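Local coordinates for uncharacterized protein MJ0236 (Methanocaldococcus jannaschii DSM 2661, PDB 2PHP), which probably makes thiamine phosphate from hydroxymethylpyrimidine diphosphate and thiazole phosphate through this C-terminal ThiN-family domain, part of a longer enzyme that probably also phosphorylates hydroxymethylpyrimidine, at residues S116-K121 and M159-G164; K13-A18 and D49-T54; S87-E92 and I136-F141. One frame throughout, in Å; residues are numbered along the deposited sequence.

Overall arrangement
From the N terminus, helix 8-22 meets strand 50-53 in contact 2, which closes its loop before the other two open. Contact 3 then starts in the loop between helix 77-87 and strand 95-100, and contact 1 at 116-121. Helix 129-141 closes contact 3 before strand 159-164 closes contact 1, so these two cross along the chain. They also touch, Ser116 OG probably bonding to Ala137 O. Contacts 1 and 2 reach the same mixed sheet, about 21 Å apart between centres. Contact 2 brings the N-terminal helix to the sheet, contact 3 ties a loop to helix 129-141, and contact 1 joins the chain at edge strand 115-117 to strand 159-164 across strand 147-150.

Contact 1: residues S116-K121 and M159-G164; sequences SSFDRK and MIRVLG
Phe118 and Arg120, in segment 116-121 that begins on the edge strand 115-117, reach the side chain of Arg161 on strand 159-164 within the mixed sheet of the ThiN domain. Strand 147-150 runs between the two strands, so the contact is made by side chains spanning it.

The packing centres on the flat guanidinium of Arg161. Phe118 CE2 lies over one of its faces, 3.7 Å from Arg161 NH1, with ring and guanidinium planes 44° apart. The CB of Met159, a selenomethionine, covers the opposite face, 3.5 Å above the plane and offset toward its rim, so the group is sandwiched. Phe118 CG lies between the backbone N and the carbonyl carbon (chi1 68°), and from there its ring crosses the arginine chain at about a right angle. Met130 of helix 129-141 touches Phe118, Arg120 and Arg161 alike.

The charges are organised around Asp150 on the intervening strand. Its OD2 forms a salt bridge with Arg120 NE and its OD1 one with Arg161 NH1, so a single carboxylate serves two arginines. Both arginine chains run extended from CG to NE, which carries their guanidinium groups across to it. This probably offsets the approach of Arg120 NH2 to Arg161 NH2, 3.6 Å apart, where Arg120 comes in at the edge of the Arg161 guanidinium.

Asp119 closes an Asx turn around Arg120: its OD1 accepts from Lys121 N at 2.6 Å, while OD2 forms a salt bridge with Lys121 NZ at 2.9 Å.

Water 1 joins the two arginines. It lies in the plane of the Arg120 guanidinium, accepting from Arg120 NH2 at 2.8 Å, and takes a weak second bond from Arg161 NH2 at 3.3 Å.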
# COMPACT_ATOMS: atom_id res chain seq x y z
N SER B 116 -29.79 -17.62 9.08
CA SER B 116 -30.03 -18.92 8.49
C SER B 116 -28.65 -19.54 8.24
O SER B 116 -27.63 -18.87 8.37
CB SER B 116 -30.81 -18.80 7.18
OG SER B 116 -31.14 -20.07 6.67
N SER B 117 -28.62 -20.82 7.88
CA SER B 117 -27.34 -21.48 7.66
C SER B 117 -27.43 -22.73 6.79
O SER B 117 -28.49 -23.07 6.26
CB SER B 117 -26.74 -21.84 9.01
OG SER B 117 -27.64 -22.65 9.74
N PHE B 118 -26.29 -23.40 6.63
CA PHE B 118 -26.18 -24.63 5.86
C PHE B 118 -25.03 -25.46 6.45
O PHE B 118 -24.16 -24.92 7.14
CB PHE B 118 -25.94 -24.34 4.37
CG PHE B 118 -24.59 -23.73 4.08
CD1 PHE B 118 -23.47 -24.54 3.92
CD2 PHE B 118 -24.45 -22.36 3.97
CE1 PHE B 118 -22.22 -23.97 3.65
CE2 PHE B 118 -23.21 -21.79 3.70
CZ PHE B 118 -22.09 -22.60 3.54
N ASP B 119 -25.03 -26.75 6.15
CA ASP B 119 -24.03 -27.68 6.67
C ASP B 119 -23.15 -28.24 5.56
O ASP B 119 -23.64 -28.98 4.71
CB ASP B 119 -24.72 -28.84 7.39
CG ASP B 119 -23.75 -29.74 8.15
OD1 ASP B 119 -22.60 -29.90 7.69
OD2 ASP B 119 -24.14 -30.29 9.19
N ARG B 120 -21.87 -27.92 5.59
CA ARG B 120 -20.94 -28.40 4.57
C ARG B 120 -20.96 -29.92 4.44
O ARG B 120 -20.71 -30.45 3.36
CB ARG B 120 -19.51 -27.91 4.86
CG ARG B 120 -19.27 -26.43 4.49
CD ARG B 120 -17.92 -25.93 5.00
NE ARG B 120 -17.69 -24.51 4.71
CZ ARG B 120 -17.31 -24.04 3.52
NH1 ARG B 120 -17.11 -24.86 2.50
NH2 ARG B 120 -17.14 -22.73 3.35
N LYS B 121 -21.28 -30.62 5.52
CA LYS B 121 -21.34 -32.08 5.47
C LYS B 121 -22.52 -32.60 4.64
O LYS B 121 -22.48 -33.71 4.13
CB LYS B 121 -21.44 -32.67 6.87
CG LYS B 121 -20.30 -32.34 7.80
CD LYS B 121 -20.45 -33.07 9.12
CE LYS B 121 -21.69 -32.63 9.92
NZ LYS B 121 -23.01 -32.91 9.26
N MSE B 159 -17.73 -19.58 8.90
CA MSE B 159 -17.91 -18.22 8.38
C MSE B 159 -19.28 -17.60 8.60
O MSE B 159 -20.29 -18.30 8.63
CB MSE B 159 -17.64 -18.21 6.87
CG MSE B 159 -17.31 -16.83 6.30
SE MSE B 159 -15.51 -16.33 6.85
CE MSE B 159 -14.60 -17.87 6.10
N ILE B 160 -19.31 -16.28 8.74
CA ILE B 160 -20.56 -15.54 8.87
C ILE B 160 -20.60 -14.64 7.64
O ILE B 160 -19.67 -13.88 7.38
CB ILE B 160 -20.62 -14.63 10.12
CG1 ILE B 160 -20.79 -15.48 11.38
CG2 ILE B 160 -21.79 -13.65 9.98
CD1 ILE B 160 -20.68 -14.67 12.66
N ARG B 161 -21.68 -14.73 6.87
CA ARG B 161 -21.81 -13.90 5.69
C ARG B 161 -22.97 -12.92 5.89
O ARG B 161 -24.10 -13.33 6.15
CB ARG B 161 -22.03 -14.81 4.47
CG ARG B 161 -20.95 -15.88 4.34
CD ARG B 161 -21.26 -16.93 3.29
NE ARG B 161 -20.21 -17.95 3.23
CZ ARG B 161 -20.09 -18.97 4.09
NH1 ARG B 161 -20.97 -19.12 5.08
NH2 ARG B 161 -19.08 -19.81 3.97
N VAL B 162 -22.67 -11.63 5.79
CA VAL B 162 -23.66 -10.57 5.96
C VAL B 162 -24.12 -10.09 4.58
O VAL B 162 -23.30 -9.71 3.74
CB VAL B 162 -23.05 -9.39 6.77
CG1 VAL B 162 -24.06 -8.26 6.92
CG2 VAL B 162 -22.61 -9.88 8.16
N LEU B 163 -25.43 -10.11 4.34
CA LEU B 163 -25.99 -9.70 3.05
C LEU B 163 -26.83 -8.43 3.20
O LEU B 163 -27.23 -8.06 4.30
CB LEU B 163 -26.87 -10.82 2.47
CG LEU B 163 -26.24 -12.20 2.21
CD1 LEU B 163 -26.02 -12.92 3.53
CD2 LEU B 163 -27.16 -13.04 1.33
N GLY B 164 -27.09 -7.76 2.08
CA GLY B 164 -27.88 -6.54 2.11
C GLY B 164 -28.15 -6.00 0.72
O GLY B 164 -27.72 -6.60 -0.27
O HOH W 1 -17.02 -21.51 5.85

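Contact 2: residues K13-A18 and D49-T54; sequences KNLSYA and DVAALT
Leu15 on helix 8-22 packs against Ala51 of strand 50-53, a small, buried, apolar helix-on-sheet contact in the ThiN domain. A single methyl does nearly all the touching. Leu15 CD1 sits 3.6 Å from Ala51 CB and closer still, 3.3 Å, to Ala51 O, so it presses on both the side chain and the backbone of the strand. It also comes within 4.2 Å of Ala52 N. With CG beside the backbone N and anti to the carbonyl carbon (chi1 -81°), the leucine branch extends from the helix toward the strand. Ala51 turns its CB toward the helix and Ala52 turns its own away, as expected for neighbours on a strand. The small Ala51 probably lets the helix come near; the nearest CA atoms, those of Leu15 and Ala52, are 7.5 Å apart.

Elsewhere on the N-terminal helix, Ser16 packs on Ser16 of the second subunit. Strand 50-53 runs between strands 37-40 and 71-73, Ala51 bonding through its backbone to Glu39 and Ala52 to Glu72. Leu15 also touches Glu39 and Ile71 on those two strands and Ala167 of helix 167-185, which Ala18 meets as well.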
# COMPACT_ATOMS: atom_id res chain seq x y z
N LYS B 13 -19.14 3.34 -6.44
CA LYS B 13 -19.26 4.37 -5.40
C LYS B 13 -19.74 3.79 -4.06
O LYS B 13 -19.29 4.22 -3.00
CB LYS B 13 -20.21 5.50 -5.84
CG LYS B 13 -19.65 6.47 -6.85
CD LYS B 13 -20.54 7.70 -6.99
CE LYS B 13 -20.15 8.52 -8.21
NZ LYS B 13 -21.23 9.43 -8.67
N ASN B 14 -20.66 2.83 -4.12
CA ASN B 14 -21.18 2.22 -2.90
C ASN B 14 -20.08 1.42 -2.20
O ASN B 14 -19.89 1.54 -1.00
CB ASN B 14 -22.36 1.30 -3.21
CG ASN B 14 -23.59 2.07 -3.64
OD1 ASN B 14 -23.79 3.21 -3.23
ND2 ASN B 14 -24.43 1.44 -4.45
N LEU B 15 -19.36 0.61 -2.97
CA LEU B 15 -18.27 -0.19 -2.41
C LEU B 15 -17.18 0.71 -1.82
O LEU B 15 -16.68 0.44 -0.72
CB LEU B 15 -17.67 -1.09 -3.50
CG LEU B 15 -18.47 -2.37 -3.75
CD1 LEU B 15 -18.06 -3.01 -5.06
CD2 LEU B 15 -18.24 -3.31 -2.57
N SER B 16 -16.82 1.76 -2.55
CA SER B 16 -15.80 2.69 -2.10
C SER B 16 -16.18 3.36 -0.78
O SER B 16 -15.34 3.48 0.12
CB SER B 16 -15.57 3.76 -3.17
OG SER B 16 -15.10 3.17 -4.37
N TYR B 17 -17.43 3.80 -0.66
CA TYR B 17 -17.84 4.44 0.58
C TYR B 17 -17.92 3.41 1.71
O TYR B 17 -17.59 3.72 2.85
CB TYR B 17 -19.20 5.14 0.43
CG TYR B 17 -19.59 5.90 1.67
CD1 TYR B 17 -18.81 6.97 2.12
CD2 TYR B 17 -20.70 5.53 2.42
CE1 TYR B 17 -19.14 7.66 3.30
CE2 TYR B 17 -21.03 6.21 3.59
CZ TYR B 17 -20.25 7.26 4.02
OH TYR B 17 -20.56 7.91 5.19
N ALA B 18 -18.35 2.20 1.38
CA ALA B 18 -18.44 1.14 2.39
C ALA B 18 -17.05 0.90 2.99
O ALA B 18 -16.93 0.69 4.19
CB ALA B 18 -18.97 -0.14 1.77
N ASP B 49 -20.50 -9.24 -13.33
CA ASP B 49 -21.36 -8.12 -12.99
C ASP B 49 -21.22 -7.81 -11.50
O ASP B 49 -21.99 -7.02 -10.96
CB ASP B 49 -22.83 -8.43 -13.31
CG ASP B 49 -23.11 -8.50 -14.80
OD1 ASP B 49 -22.28 -8.03 -15.60
OD2 ASP B 49 -24.19 -9.02 -15.17
N VAL B 50 -20.24 -8.43 -10.85
CA VAL B 50 -20.02 -8.22 -9.42
C VAL B 50 -18.65 -7.59 -9.15
O VAL B 50 -17.64 -8.08 -9.66
CB VAL B 50 -20.08 -9.55 -8.64
CG1 VAL B 50 -19.96 -9.29 -7.14
CG2 VAL B 50 -21.39 -10.27 -8.95
N ALA B 51 -18.62 -6.51 -8.36
CA ALA B 51 -17.34 -5.86 -8.04
C ALA B 51 -16.91 -6.10 -6.59
O ALA B 51 -17.75 -6.23 -5.69
CB ALA B 51 -17.44 -4.36 -8.30
N ALA B 52 -15.60 -6.16 -6.38
CA ALA B 52 -15.03 -6.39 -5.05
C ALA B 52 -13.52 -6.16 -5.05
O ALA B 52 -12.95 -5.80 -6.08
CB ALA B 52 -15.34 -7.80 -4.61
N LEU B 53 -12.87 -6.36 -3.91
CA LEU B 53 -11.42 -6.17 -3.80
C LEU B 53 -10.67 -7.23 -4.57
O LEU B 53 -11.05 -8.39 -4.57
CB LEU B 53 -10.97 -6.19 -2.34
CG LEU B 53 -11.48 -5.05 -1.47
CD1 LEU B 53 -11.10 -5.26 -0.02
CD2 LEU B 53 -10.90 -3.75 -1.98
N THR B 54 -9.59 -6.82 -5.23
CA THR B 54 -8.76 -7.75 -5.99
C THR B 54 -7.91 -8.51 -4.96
O THR B 54 -7.42 -9.60 -5.23
CB THR B 54 -7.86 -7.00 -7.00
OG1 THR B 54 -7.22 -5.90 -6.33
CG2 THR B 54 -8.69 -6.46 -8.16

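Contact 3: residues S87-E92 and I136-F141; sequences SKFNPE and IACEKF
Phe89 and Cys138 meet in a CH-pi contact, Cys138 CB standing almost exactly over the middle of the phenyl ring, 3.6 Å from the Phe89 ring centroid and only 2° off the ring normal. Cys138 SG lies farther out above the face, 4.6 Å from the centroid of the Phe89 ring and 23° off the normal, adding a more distant sulfur-aromatic approach. At the ring's edge, near its plane, Glu139 CG comes to 3.5 Å from Phe89 CZ. Consecutive helix residues therefore hold the phenyl group from two directions, one over its face and one at its rim.

Phe89 CG lies beside the backbone N, anti to the carbonyl carbon (chi1 -70°), which sends the ring from the loop to the helix. A serine in place of Phe89 would probably open a gap over Cys138 CB and leave the CG of Glu139 without its aromatic neighbour.

Farther out, Val144 touches both Phe89 and Asn90, and Cys138 packs on Ile148 of strand 147-150. The loop just beyond the phenylalanine is shaped by an Asx turn: Asn90 OD1 accepts from Glu92 N at 2.9 Å, the donor standing above the carbonyl plane.

Taken together, this is aromatic packing of a loop on a helix: the loop between helix 77-87 and strand 95-100 sets its phenylalanine on helix 129-141, with a cysteine sulfur-aromatic contact at the interface.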
# COMPACT_ATOMS: atom_id res chain seq x y z
N SER B 87 -29.85 -13.55 -4.98
CA SER B 87 -30.68 -12.68 -5.81
C SER B 87 -31.86 -13.43 -6.43
O SER B 87 -32.86 -12.82 -6.79
CB SER B 87 -29.84 -12.01 -6.92
OG SER B 87 -29.38 -12.94 -7.88
N LYS B 88 -31.73 -14.76 -6.55
CA LYS B 88 -32.80 -15.59 -7.10
C LYS B 88 -34.01 -15.61 -6.16
O LYS B 88 -35.13 -15.91 -6.57
CB LYS B 88 -32.31 -17.03 -7.31
CG LYS B 88 -31.19 -17.17 -8.35
CD LYS B 88 -31.66 -16.70 -9.72
CE LYS B 88 -30.58 -16.88 -10.80
NZ LYS B 88 -31.08 -16.49 -12.16
N PHE B 89 -33.77 -15.29 -4.89
CA PHE B 89 -34.82 -15.25 -3.88
C PHE B 89 -35.32 -13.83 -3.69
O PHE B 89 -36.51 -13.60 -3.46
CB PHE B 89 -34.31 -15.81 -2.56
CG PHE B 89 -34.07 -17.29 -2.60
CD1 PHE B 89 -35.02 -18.17 -2.10
CD2 PHE B 89 -32.91 -17.80 -3.18
CE1 PHE B 89 -34.82 -19.55 -2.18
CE2 PHE B 89 -32.70 -19.17 -3.27
CZ PHE B 89 -33.66 -20.05 -2.76
N ASN B 90 -34.41 -12.86 -3.78
CA ASN B 90 -34.76 -11.45 -3.62
C ASN B 90 -33.79 -10.64 -4.48
O ASN B 90 -32.66 -10.37 -4.07
CB ASN B 90 -34.64 -11.04 -2.15
CG ASN B 90 -34.99 -9.57 -1.93
OD1 ASN B 90 -35.27 -8.85 -2.88
ND2 ASN B 90 -34.98 -9.13 -0.68
N PRO B 91 -34.22 -10.22 -5.68
CA PRO B 91 -33.37 -9.44 -6.58
C PRO B 91 -32.88 -8.12 -5.99
O PRO B 91 -32.02 -7.47 -6.57
CB PRO B 91 -34.25 -9.25 -7.81
CG PRO B 91 -35.61 -9.16 -7.22
CD PRO B 91 -35.60 -10.28 -6.20
N GLU B 92 -33.43 -7.73 -4.84
CA GLU B 92 -33.02 -6.49 -4.19
C GLU B 92 -31.67 -6.66 -3.49
O GLU B 92 -31.00 -5.68 -3.18
CB GLU B 92 -34.06 -6.05 -3.15
CG GLU B 92 -35.11 -5.07 -3.64
CD GLU B 92 -35.95 -4.51 -2.50
OE1 GLU B 92 -36.78 -3.62 -2.77
OE2 GLU B 92 -35.79 -4.96 -1.34
N ILE B 136 -29.80 -23.46 -0.03
CA ILE B 136 -30.35 -24.17 1.13
C ILE B 136 -30.73 -23.21 2.26
O ILE B 136 -31.84 -23.27 2.79
CB ILE B 136 -29.33 -25.18 1.70
CG1 ILE B 136 -29.12 -26.33 0.71
CG2 ILE B 136 -29.83 -25.72 3.04
CD1 ILE B 136 -30.37 -27.12 0.42
N ALA B 137 -29.80 -22.33 2.62
CA ALA B 137 -30.03 -21.36 3.69
C ALA B 137 -31.23 -20.47 3.41
O ALA B 137 -32.00 -20.15 4.31
CB ALA B 137 -28.78 -20.50 3.89
N CYS B 138 -31.38 -20.06 2.16
CA CYS B 138 -32.50 -19.20 1.81
C CYS B 138 -33.82 -19.98 1.77
O CYS B 138 -34.83 -19.50 2.29
CB CYS B 138 -32.22 -18.50 0.47
SG CYS B 138 -30.92 -17.21 0.59
N GLU B 139 -33.82 -21.17 1.18
CA GLU B 139 -35.04 -21.98 1.11
C GLU B 139 -35.49 -22.32 2.53
O GLU B 139 -36.68 -22.38 2.82
CB GLU B 139 -34.79 -23.27 0.32
CG GLU B 139 -34.27 -23.04 -1.09
CD GLU B 139 -34.19 -24.31 -1.93
OE1 GLU B 139 -33.79 -25.36 -1.38
OE2 GLU B 139 -34.52 -24.25 -3.13
N LYS B 140 -34.52 -22.52 3.42
CA LYS B 140 -34.81 -22.85 4.81
C LYS B 140 -35.41 -21.66 5.56
O LYS B 140 -36.21 -21.83 6.48
CB LYS B 140 -33.54 -23.31 5.52
CG LYS B 140 -33.71 -23.57 7.00
CD LYS B 140 -32.37 -23.67 7.74
CE LYS B 140 -31.61 -24.96 7.45
NZ LYS B 140 -31.17 -25.12 6.03
N PHE B 141 -35.02 -20.45 5.16
CA PHE B 141 -35.50 -19.23 5.80
C PHE B 141 -36.76 -18.69 5.12
O PHE B 141 -37.51 -17.91 5.72
CB PHE B 141 -34.40 -18.17 5.75
CG PHE B 141 -34.79 -16.85 6.35
CD1 PHE B 141 -34.92 -16.70 7.73
CD2 PHE B 141 -35.03 -15.75 5.53
CE1 PHE B 141 -35.28 -15.47 8.29
CE2 PHE B 141 -35.38 -14.51 6.08
CZ PHE B 141 -35.51 -14.37 7.46